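7,8-dihydro-6-hydroxymethylpterin pyrophosphokinase-dihydropteroate synthase (Plasmodium falciparum, PDB 6JWV) probably catalyses two successive steps of folate biosynthesis, pyrophosphorylation of 6-hydroxymethyl-7,8-dihydropterin by ATP and condensation of the resulting diphosphate with 4-aminobenzoate to give 7,8-dihydropteroate. Local coordinates at residues V527-R532 / L573-L578; Y600-G605 / K680-I685. The protein carries 1 engineered substitution. All blocks are in the same frame, centred on the assembly; numbering follows the deposited sequence.

Contact 1: residues V527-R532 / L573-L578; sequences VLMHKR and LFDIGL. With XTZ (4-{[(2-amino-4-oxo-3,4,7,8-tetrahydropteridin-6-yl)methyl]amino}-N-(1,3-thiazol-2-yl)benzenesulfonamide), chain C; ACT (acetate ion), chain I.
Leu573 and Asp575 both border Val527, whose two methyl groups divide between them. With CG1 anti to the backbone N (chi1 -177°), CG2 is left facing Leu573, 3.7 Å from its CD1, while CG1 reaches towards CB of Asp575. Branched aliphatic side chains suit this inner face, where they fill the barrel interior; Val527 CG1 also reaches the pterin. Two residues on, and on the same face, Met529 lies alongside Asp575 and points the same way, its CG 3.6 Å from the carboxylate carbon CG; its flexible thioether then brings SD to 3.4 Å from N2 of the pterin-sulfathiazole adduct XTZ.

Asp575 is the polar centre. Its OD2 accepts from both XTZ N2 (2.7 Å) and XTZ N1 (2.8 Å), and its negative charge probably strengthens both bonds. OD1 accepts from Gly577 N, from above the carboxylate plane, forming an Asx turn that helps fix the group's rotation. Gly577 takes the positive phi (58°) readily, and its bare CA packs against His530 O, with no room for a CB.

Backbone bonds hold the strands in parallel: Leu528 N to Leu573 O (2.6 Å), His530 N to Asp575 O (3.0 Å), and a weak one from Asp575 N to Leu528 O. Leu528 and Phe574 face the opposite way, onto helix 547-564. This is a beta-alpha-beta unit of a TIM barrel, with the pterin pocket at the strands' C-terminal ends.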
loop_
_atom_site.group_PDB
_atom_site.type_symbol
_atom_site.label_atom_id
_atom_site.label_comp_id
_atom_site.label_asym_id
_atom_site.label_seq_id
_atom_site.Cartn_x
_atom_site.Cartn_y
_atom_site.Cartn_z
ATOM N N VAL A 527 14.394 4.190 -22.727
ATOM C CA VAL A 527 13.023 4.390 -22.252
ATOM C C VAL A 527 12.060 4.452 -23.446
ATOM O O VAL A 527 12.213 5.290 -24.327
ATOM C CB VAL A 527 12.890 5.672 -21.385
ATOM C CG1 VAL A 527 11.477 5.831 -20.844
ATOM C CG2 VAL A 527 13.845 5.621 -20.217
ATOM N N LEU A 528 11.062 3.568 -23.459
ATOM C CA LEU A 528 10.017 3.560 -24.502
ATOM C C LEU A 528 8.742 4.185 -23.971
ATOM O O LEU A 528 8.134 3.650 -23.058
ATOM C CB LEU A 528 9.747 2.119 -25.000
ATOM C CG LEU A 528 10.854 1.387 -25.780
ATOM C CD1 LEU A 528 10.438 -0.026 -26.197
ATOM C CD2 LEU A 528 11.332 2.196 -26.992
ATOM N N MET A 529 8.338 5.316 -24.536
ATOM C CA MET A 529 7.142 6.044 -24.043
ATOM C C MET A 529 5.973 5.959 -25.011
ATOM O O MET A 529 6.178 6.037 -26.226
ATOM C CB MET A 529 7.458 7.517 -23.761
ATOM C CG MET A 529 6.588 8.139 -22.671
ATOM S SD MET A 529 6.410 9.952 -22.709
ATOM C CE MET A 529 5.552 10.165 -24.278
ATOM N N HIS A 530 4.763 5.793 -24.469
ATOM C CA HIS A 530 3.543 5.885 -25.275
ATOM C C HIS A 530 3.055 7.334 -25.408
ATOM O O HIS A 530 2.845 8.022 -24.405
ATOM C CB HIS A 530 2.410 5.003 -24.730
ATOM C CG HIS A 530 1.129 5.155 -25.488
ATOM N ND1 HIS A 530 0.207 6.137 -25.197
ATOM C CD2 HIS A 530 0.647 4.496 -26.570
ATOM C CE1 HIS A 530 -0.795 6.068 -26.057
ATOM N NE2 HIS A 530 -0.555 5.076 -26.897
ATOM N N LYS A 531 2.881 7.775 -26.655
ATOM C CA LYS A 531 2.136 8.999 -26.992
ATOM C C LYS A 531 1.395 8.812 -28.307
ATOM O O LYS A 531 1.676 7.873 -29.036
ATOM C CB LYS A 531 3.056 10.228 -27.076
ATOM C CG LYS A 531 3.974 10.285 -28.286
ATOM C CD LYS A 531 4.861 11.517 -28.206
ATOM C CE LYS A 531 5.953 11.531 -29.271
ATOM N NZ LYS A 531 5.434 11.488 -30.678
ATOM N N ARG A 532 0.449 9.705 -28.590
ATOM C CA ARG A 532 -0.136 9.847 -29.925
ATOM C C ARG A 532 0.110 11.250 -30.440
ATOM O O ARG A 532 0.043 12.222 -29.677
ATOM C CB ARG A 532 -1.622 9.577 -29.906
ATOM C CG ARG A 532 -2.002 8.119 -29.778
ATOM C CD ARG A 532 -3.492 8.066 -29.537
ATOM N NE ARG A 532 -4.079 6.731 -29.577
ATOM C CZ ARG A 532 -5.343 6.489 -29.245
ATOM N NH1 ARG A 532 -6.122 7.478 -28.829
ATOM N NH2 ARG A 532 -5.830 5.263 -29.290
ATOM N N LEU A 573 12.924 0.021 -20.993
ATOM C CA LEU A 573 12.054 0.599 -19.957
ATOM C C LEU A 573 10.733 1.092 -20.522
ATOM O O LEU A 573 10.704 1.766 -21.561
ATOM C CB LEU A 573 12.778 1.747 -19.253
ATOM C CG LEU A 573 14.075 1.356 -18.554
ATOM C CD1 LEU A 573 15.102 2.435 -18.778
ATOM C CD2 LEU A 573 13.818 1.152 -17.078
ATOM N N PHE A 574 9.658 0.747 -19.819
ATOM C CA PHE A 574 8.282 1.016 -20.232
ATOM C C PHE A 574 7.873 2.320 -19.609
ATOM O O PHE A 574 8.191 2.568 -18.439
ATOM C CB PHE A 574 7.352 -0.057 -19.670
ATOM C CG PHE A 574 7.335 -1.332 -20.449
ATOM C CD1 PHE A 574 8.471 -2.152 -20.520
ATOM C CD2 PHE A 574 6.162 -1.754 -21.078
ATOM C CE1 PHE A 574 8.437 -3.344 -21.246
ATOM C CE2 PHE A 574 6.124 -2.933 -21.804
ATOM C CZ PHE A 574 7.260 -3.726 -21.897
ATOM N N ASP A 575 7.157 3.142 -20.364
ATOM C CA ASP A 575 6.601 4.378 -19.835
ATOM C C ASP A 575 5.260 4.644 -20.507
ATOM O O ASP A 575 5.149 4.694 -21.744
ATOM C CB ASP A 575 7.583 5.549 -20.019
ATOM C CG ASP A 575 7.095 6.884 -19.369
ATOM O OD1 ASP A 575 5.916 6.996 -18.925
ATOM O OD2 ASP A 575 7.923 7.838 -19.316
ATOM N N ILE A 576 4.247 4.813 -19.665
ATOM C CA ILE A 576 2.850 5.005 -20.082
ATOM C C ILE A 576 2.544 6.365 -20.694
ATOM O O ILE A 576 1.451 6.556 -21.218
ATOM C CB ILE A 576 1.884 4.808 -18.895
ATOM C CG1 ILE A 576 2.257 5.785 -17.760
ATOM C CG2 ILE A 576 1.865 3.339 -18.489
ATOM C CD1 ILE A 576 1.627 5.497 -16.423
ATOM N N GLY A 577 3.478 7.307 -20.592
ATOM C CA GLY A 577 3.292 8.648 -21.121
ATOM C C GLY A 577 2.094 9.416 -20.565
ATOM O O GLY A 577 1.226 9.870 -21.330
ATOM N N LEU A 578 2.047 9.577 -19.247
ATOM C CA LEU A 578 1.054 10.424 -18.595
ATOM C C LEU A 578 0.974 11.820 -19.228
ATOM O O LEU A 578 2.008 12.452 -19.500
ATOM C CB LEU A 578 1.353 10.527 -17.092
ATOM C CG LEU A 578 1.256 9.223 -16.292
ATOM C CD1 LEU A 578 1.725 9.486 -14.878
ATOM C CD2 LEU A 578 -0.145 8.626 -16.289
HETATM O O3 XTZ C . 6.243 11.582 -19.004
HETATM C C16 XTZ C . 7.330 11.641 -19.616
HETATM N N2 XTZ C . 8.058 10.533 -19.813
HETATM C C3 XTZ C . 7.849 12.927 -20.149
HETATM N N4 XTZ C . 7.194 14.110 -20.024
HETATM C C4 XTZ C . 7.738 15.253 -20.543
HETATM C C15 XTZ C . 9.065 15.268 -21.268
HETATM N N8 XTZ C . 9.703 13.962 -21.363
HETATM C C2 XTZ C . 9.165 12.855 -20.849
HETATM N N3 XTZ C . 9.798 11.654 -20.963
HETATM C C1 XTZ C . 9.238 10.530 -20.457
HETATM N N1 XTZ C . 9.875 9.351 -20.588
HETATM C C5 XTZ C . 7.039 16.585 -20.418
HETATM N N5 XTZ C . 5.889 16.676 -21.319
HETATM C C6 XTZ C . 4.644 17.072 -20.902
HETATM C C14 XTZ C . 4.544 18.150 -20.012
HETATM C C13 XTZ C . 3.300 18.561 -19.571
HETATM C C9 XTZ C . 2.127 17.926 -19.992
HETATM C C8 XTZ C . 2.210 16.848 -20.897
HETATM C C7 XTZ C . 3.468 16.425 -21.351
HETATM S S1 XTZ C . 0.723 18.486 -19.436
HETATM O O1 XTZ C . 0.544 18.298 -18.041
HETATM O O2 XTZ C . -0.350 17.768 -20.075
HETATM N N6 XTZ C . 0.650 20.083 -19.724
HETATM C C10 XTZ C . 1.237 21.090 -18.991
HETATM S S2 XTZ C . 0.735 22.748 -19.061
HETATM C C12 XTZ C . 1.941 23.262 -17.919
HETATM C C11 XTZ C . 2.669 22.120 -17.556
HETATM N N7 XTZ C . 2.285 20.934 -18.140
HETATM C C ACT I . -2.774 3.447 -29.003
HETATM O O ACT I . -2.312 4.597 -29.186
HETATM O OXT ACT I . -3.958 3.162 -29.243
HETATM C CH3 ACT I . -1.921 2.342 -28.484
#

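Contact 2: residues Y600-G605 / K680-I685; sequences YPLFIG and KKVDLI. With XTZ (4-{[(2-amino-4-oxo-3,4,7,8-tetrahydropteridin-6-yl)methyl]amino}-N-(1,3-thiazol-2-yl)benzenesulfonamide), chain C.
Phe603 and Ile604 pair in parallel with Leu684 and Ile685, joining neighbouring strands of the TIM barrel that is the fold of the pterin-binding domain. Ahead of the paired residues, the carbonyl oxygen of Tyr600 lies near OD1 of Asp683. Both are acceptors, and Lys386 reconciles them by bonding to each through NZ, as a salt bridge in the case of Asp683. The hydroxyl of Tyr600 belongs to another neighbourhood, where it bonds to Glu556.

Pro601 passes its CA close to Asp683 OD1, and its ring packs on Leu573. Leu602 follows, and its N-H is taken by Asp683 OD1 at 2.9 Å, on the anti side and 29° out of the carboxylate plane. An aspartate fits here because one short side chain can serve both a backbone N-H and the lysine. The carbonyl oxygen of Leu602 accepts from Leu684 N (2.8 Å), while its side chain rests on Val682, CD2 to CG2 3.9 Å.

Phe603 turns to the barrel interior with Leu684. Its CG stands anti to the backbone N (chi1 -173°), which sets the ring between Leu684 and the ligand: CD2 meets Leu684 CB at 3.8 Å, and CE1, diagonally across the ring, comes to 3.4 Å from XTZ N1.

Ile604 faces the other way, towards helix 662-680. Its N bonds to Leu684 O at 2.9 Å, and its CG1 touches both Val682 CG1 and Ile685 CG2, beta-branched partners that fill the layer between strand and helix. Without a CB, which would run into XTZ O3, Gly605 lets the backbone pass close to the ligand. Its carbonyl oxygen sits 3.3 Å from XTZ O3; both are acceptors, so no hydrogen bond joins them, and Lys609 NZ bonds to Gly605 O and also to XTZ.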
loop_
_atom_site.group_PDB
_atom_site.type_symbol
_atom_site.label_atom_id
_atom_site.label_comp_id
_atom_site.label_asym_id
_atom_site.label_seq_id
_atom_site.Cartn_x
_atom_site.Cartn_y
_atom_site.Cartn_z
ATOM N N TYR A 600 7.620 -5.629 -15.379
ATOM C CA TYR A 600 8.435 -4.835 -16.289
ATOM C C TYR A 600 9.198 -3.701 -15.624
ATOM O O TYR A 600 8.764 -3.213 -14.588
ATOM C CB TYR A 600 7.535 -4.241 -17.359
ATOM C CG TYR A 600 6.870 -5.237 -18.282
ATOM C CD1 TYR A 600 7.561 -6.360 -18.773
ATOM C CD2 TYR A 600 5.555 -5.039 -18.698
ATOM C CE1 TYR A 600 6.955 -7.251 -19.643
ATOM C CE2 TYR A 600 4.932 -5.930 -19.567
ATOM C CZ TYR A 600 5.638 -7.021 -20.041
ATOM O OH TYR A 600 5.010 -7.885 -20.890
ATOM N N PRO A 601 10.340 -3.272 -16.212
ATOM C CA PRO A 601 10.993 -2.043 -15.743
ATOM C C PRO A 601 10.119 -0.839 -16.079
ATOM O O PRO A 601 9.752 -0.647 -17.242
ATOM C CB PRO A 601 12.307 -2.008 -16.531
ATOM C CG PRO A 601 12.527 -3.392 -17.006
ATOM C CD PRO A 601 11.162 -3.970 -17.217
ATOM N N LEU A 602 9.766 -0.053 -15.070
ATOM C CA LEU A 602 8.797 1.004 -15.256
ATOM C C LEU A 602 9.359 2.405 -14.972
ATOM O O LEU A 602 9.986 2.643 -13.938
ATOM C CB LEU A 602 7.516 0.715 -14.463
ATOM C CG LEU A 602 6.366 1.733 -14.533
ATOM C CD1 LEU A 602 5.722 1.810 -15.911
ATOM C CD2 LEU A 602 5.319 1.426 -13.480
ATOM N N PHE A 603 9.109 3.320 -15.907
ATOM C CA PHE A 603 9.573 4.700 -15.854
ATOM C C PHE A 603 8.295 5.531 -15.987
ATOM O O PHE A 603 7.497 5.273 -16.875
ATOM C CB PHE A 603 10.500 4.905 -17.052
ATOM C CG PHE A 603 11.219 6.230 -17.103
ATOM C CD1 PHE A 603 10.552 7.411 -17.452
ATOM C CD2 PHE A 603 12.595 6.286 -16.907
ATOM C CE1 PHE A 603 11.235 8.627 -17.557
ATOM C CE2 PHE A 603 13.283 7.498 -17.014
ATOM C CZ PHE A 603 12.598 8.672 -17.337
ATOM N N ILE A 604 8.054 6.470 -15.076
ATOM C CA ILE A 604 6.887 7.379 -15.209
ATOM C C ILE A 604 7.272 8.835 -14.920
ATOM O O ILE A 604 8.113 9.095 -14.054
ATOM C CB ILE A 604 5.655 6.957 -14.346
ATOM C CG1 ILE A 604 5.915 7.118 -12.840
ATOM C CG2 ILE A 604 5.199 5.529 -14.672
ATOM C CD1 ILE A 604 4.653 7.164 -12.006
ATOM N N GLY A 605 6.671 9.763 -15.656
ATOM C CA GLY A 605 6.859 11.179 -15.428
ATOM C C GLY A 605 5.527 11.850 -15.176
ATOM O O GLY A 605 4.746 12.041 -16.101
ATOM N N LYS A 680 3.861 1.131 -5.116
ATOM C CA LYS A 680 3.651 0.339 -6.310
ATOM C C LYS A 680 4.966 -0.179 -6.901
ATOM O O LYS A 680 4.962 -0.974 -7.845
ATOM C CB LYS A 680 2.836 1.116 -7.327
ATOM C CG LYS A 680 1.410 1.344 -6.870
ATOM C CD LYS A 680 0.556 0.098 -7.042
ATOM C CE LYS A 680 -0.714 0.163 -6.219
ATOM N NZ LYS A 680 -1.557 -1.001 -6.595
ATOM N N LYS A 681 6.079 0.259 -6.312
ATOM C CA LYS A 681 7.432 -0.179 -6.673
ATOM C C LYS A 681 7.800 0.210 -8.090
ATOM O O LYS A 681 8.474 -0.543 -8.777
ATOM C CB LYS A 681 7.626 -1.696 -6.481
ATOM C CG LYS A 681 7.209 -2.237 -5.136
ATOM C CD LYS A 681 7.479 -3.726 -5.064
ATOM C CE LYS A 681 7.050 -4.292 -3.718
ATOM N NZ LYS A 681 7.673 -3.499 -2.624
ATOM N N VAL A 682 7.339 1.375 -8.523
ATOM C CA VAL A 682 7.723 1.962 -9.799
ATOM C C VAL A 682 9.248 2.056 -9.787
ATOM O O VAL A 682 9.832 2.511 -8.808
ATOM C CB VAL A 682 7.072 3.360 -9.982
ATOM C CG1 VAL A 682 7.541 4.033 -11.263
ATOM C CG2 VAL A 682 5.559 3.237 -10.002
ATOM N N ASP A 683 9.897 1.620 -10.856
ATOM C CA ASP A 683 11.358 1.584 -10.859
ATOM C C ASP A 683 12.009 2.966 -10.978
ATOM O O ASP A 683 12.931 3.274 -10.231
ATOM C CB ASP A 683 11.860 0.562 -11.879
ATOM C CG ASP A 683 11.186 -0.799 -11.681
ATOM O OD1 ASP A 683 10.104 -1.008 -12.306
ATOM O OD2 ASP A 683 11.679 -1.627 -10.844
ATOM N N LEU A 684 11.513 3.804 -11.888
ATOM C CA LEU A 684 12.036 5.176 -12.061
ATOM C C LEU A 684 10.922 6.204 -12.128
ATOM O O LEU A 684 9.947 6.032 -12.874
ATOM C CB LEU A 684 12.952 5.284 -13.296
ATOM C CG LEU A 684 14.194 4.372 -13.347
ATOM C CD1 LEU A 684 13.892 3.127 -14.170
ATOM C CD2 LEU A 684 15.411 5.082 -13.914
ATOM N N ILE A 685 11.060 7.259 -11.332
ATOM C CA ILE A 685 10.159 8.433 -11.398
ATOM C C ILE A 685 10.924 9.659 -11.871
ATOM O O ILE A 685 12.035 9.914 -11.426
ATOM C CB ILE A 685 9.388 8.702 -10.083
ATOM C CG1 ILE A 685 10.345 8.802 -8.863
ATOM C CG2 ILE A 685 8.286 7.651 -9.908
ATOM C CD1 ILE A 685 9.684 9.311 -7.603
HETATM O O3 XTZ C . 6.243 11.582 -19.004
HETATM C C16 XTZ C . 7.330 11.641 -19.616
HETATM N N2 XTZ C . 8.058 10.533 -19.813
HETATM C C3 XTZ C . 7.849 12.927 -20.149
HETATM N N4 XTZ C . 7.194 14.110 -20.024
HETATM C C4 XTZ C . 7.738 15.253 -20.543
HETATM C C15 XTZ C . 9.065 15.268 -21.268
HETATM N N8 XTZ C . 9.703 13.962 -21.363
HETATM C C2 XTZ C . 9.165 12.855 -20.849
HETATM N N3 XTZ C . 9.798 11.654 -20.963
HETATM C C1 XTZ C . 9.238 10.530 -20.457
HETATM N N1 XTZ C . 9.875 9.351 -20.588
HETATM C C5 XTZ C . 7.039 16.585 -20.418
HETATM N N5 XTZ C . 5.889 16.676 -21.319
HETATM C C6 XTZ C . 4.644 17.072 -20.902
HETATM C C14 XTZ C . 4.544 18.150 -20.012
HETATM C C13 XTZ C . 3.300 18.561 -19.571
HETATM C C9 XTZ C . 2.127 17.926 -19.992
HETATM C C8 XTZ C . 2.210 16.848 -20.897
HETATM C C7 XTZ C . 3.468 16.425 -21.351
HETATM S S1 XTZ C . 0.723 18.486 -19.436
HETATM O O1 XTZ C . 0.544 18.298 -18.041
HETATM O O2 XTZ C . -0.350 17.768 -20.075
HETATM N N6 XTZ C . 0.650 20.083 -19.724
HETATM C C10 XTZ C . 1.237 21.090 -18.991
HETATM S S2 XTZ C . 0.735 22.748 -19.061
HETATM C C12 XTZ C . 1.941 23.262 -17.919
HETATM C C11 XTZ C . 2.669 22.120 -17.556
HETATM N N7 XTZ C . 2.285 20.934 -18.140
#

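How the contacts relate
Contacts 1 and 2 are both buried, with centres about 11 Å apart, in one parallel sheet. They meet where strand 572-575 runs beside strand 603-604: Phe574 probably exchanges backbone hydrogen bonds with Pro601 and Phe603, so that the sheet's two outermost strands join and the barrel closes. Inside, Leu573 CD2 packs on Leu684 CD1, 3.5 Å apart, giving the two contacts a common apolar interior. Outside, they are covered by different helices, 547-564 and 662-680. Their acids work differently: Asp575, at the pocket end, grips XTZ, whereas Asp683, before its strand begins, ties backbone to Lys386. Contact 2 meets XTZ through Phe603 and Gly605.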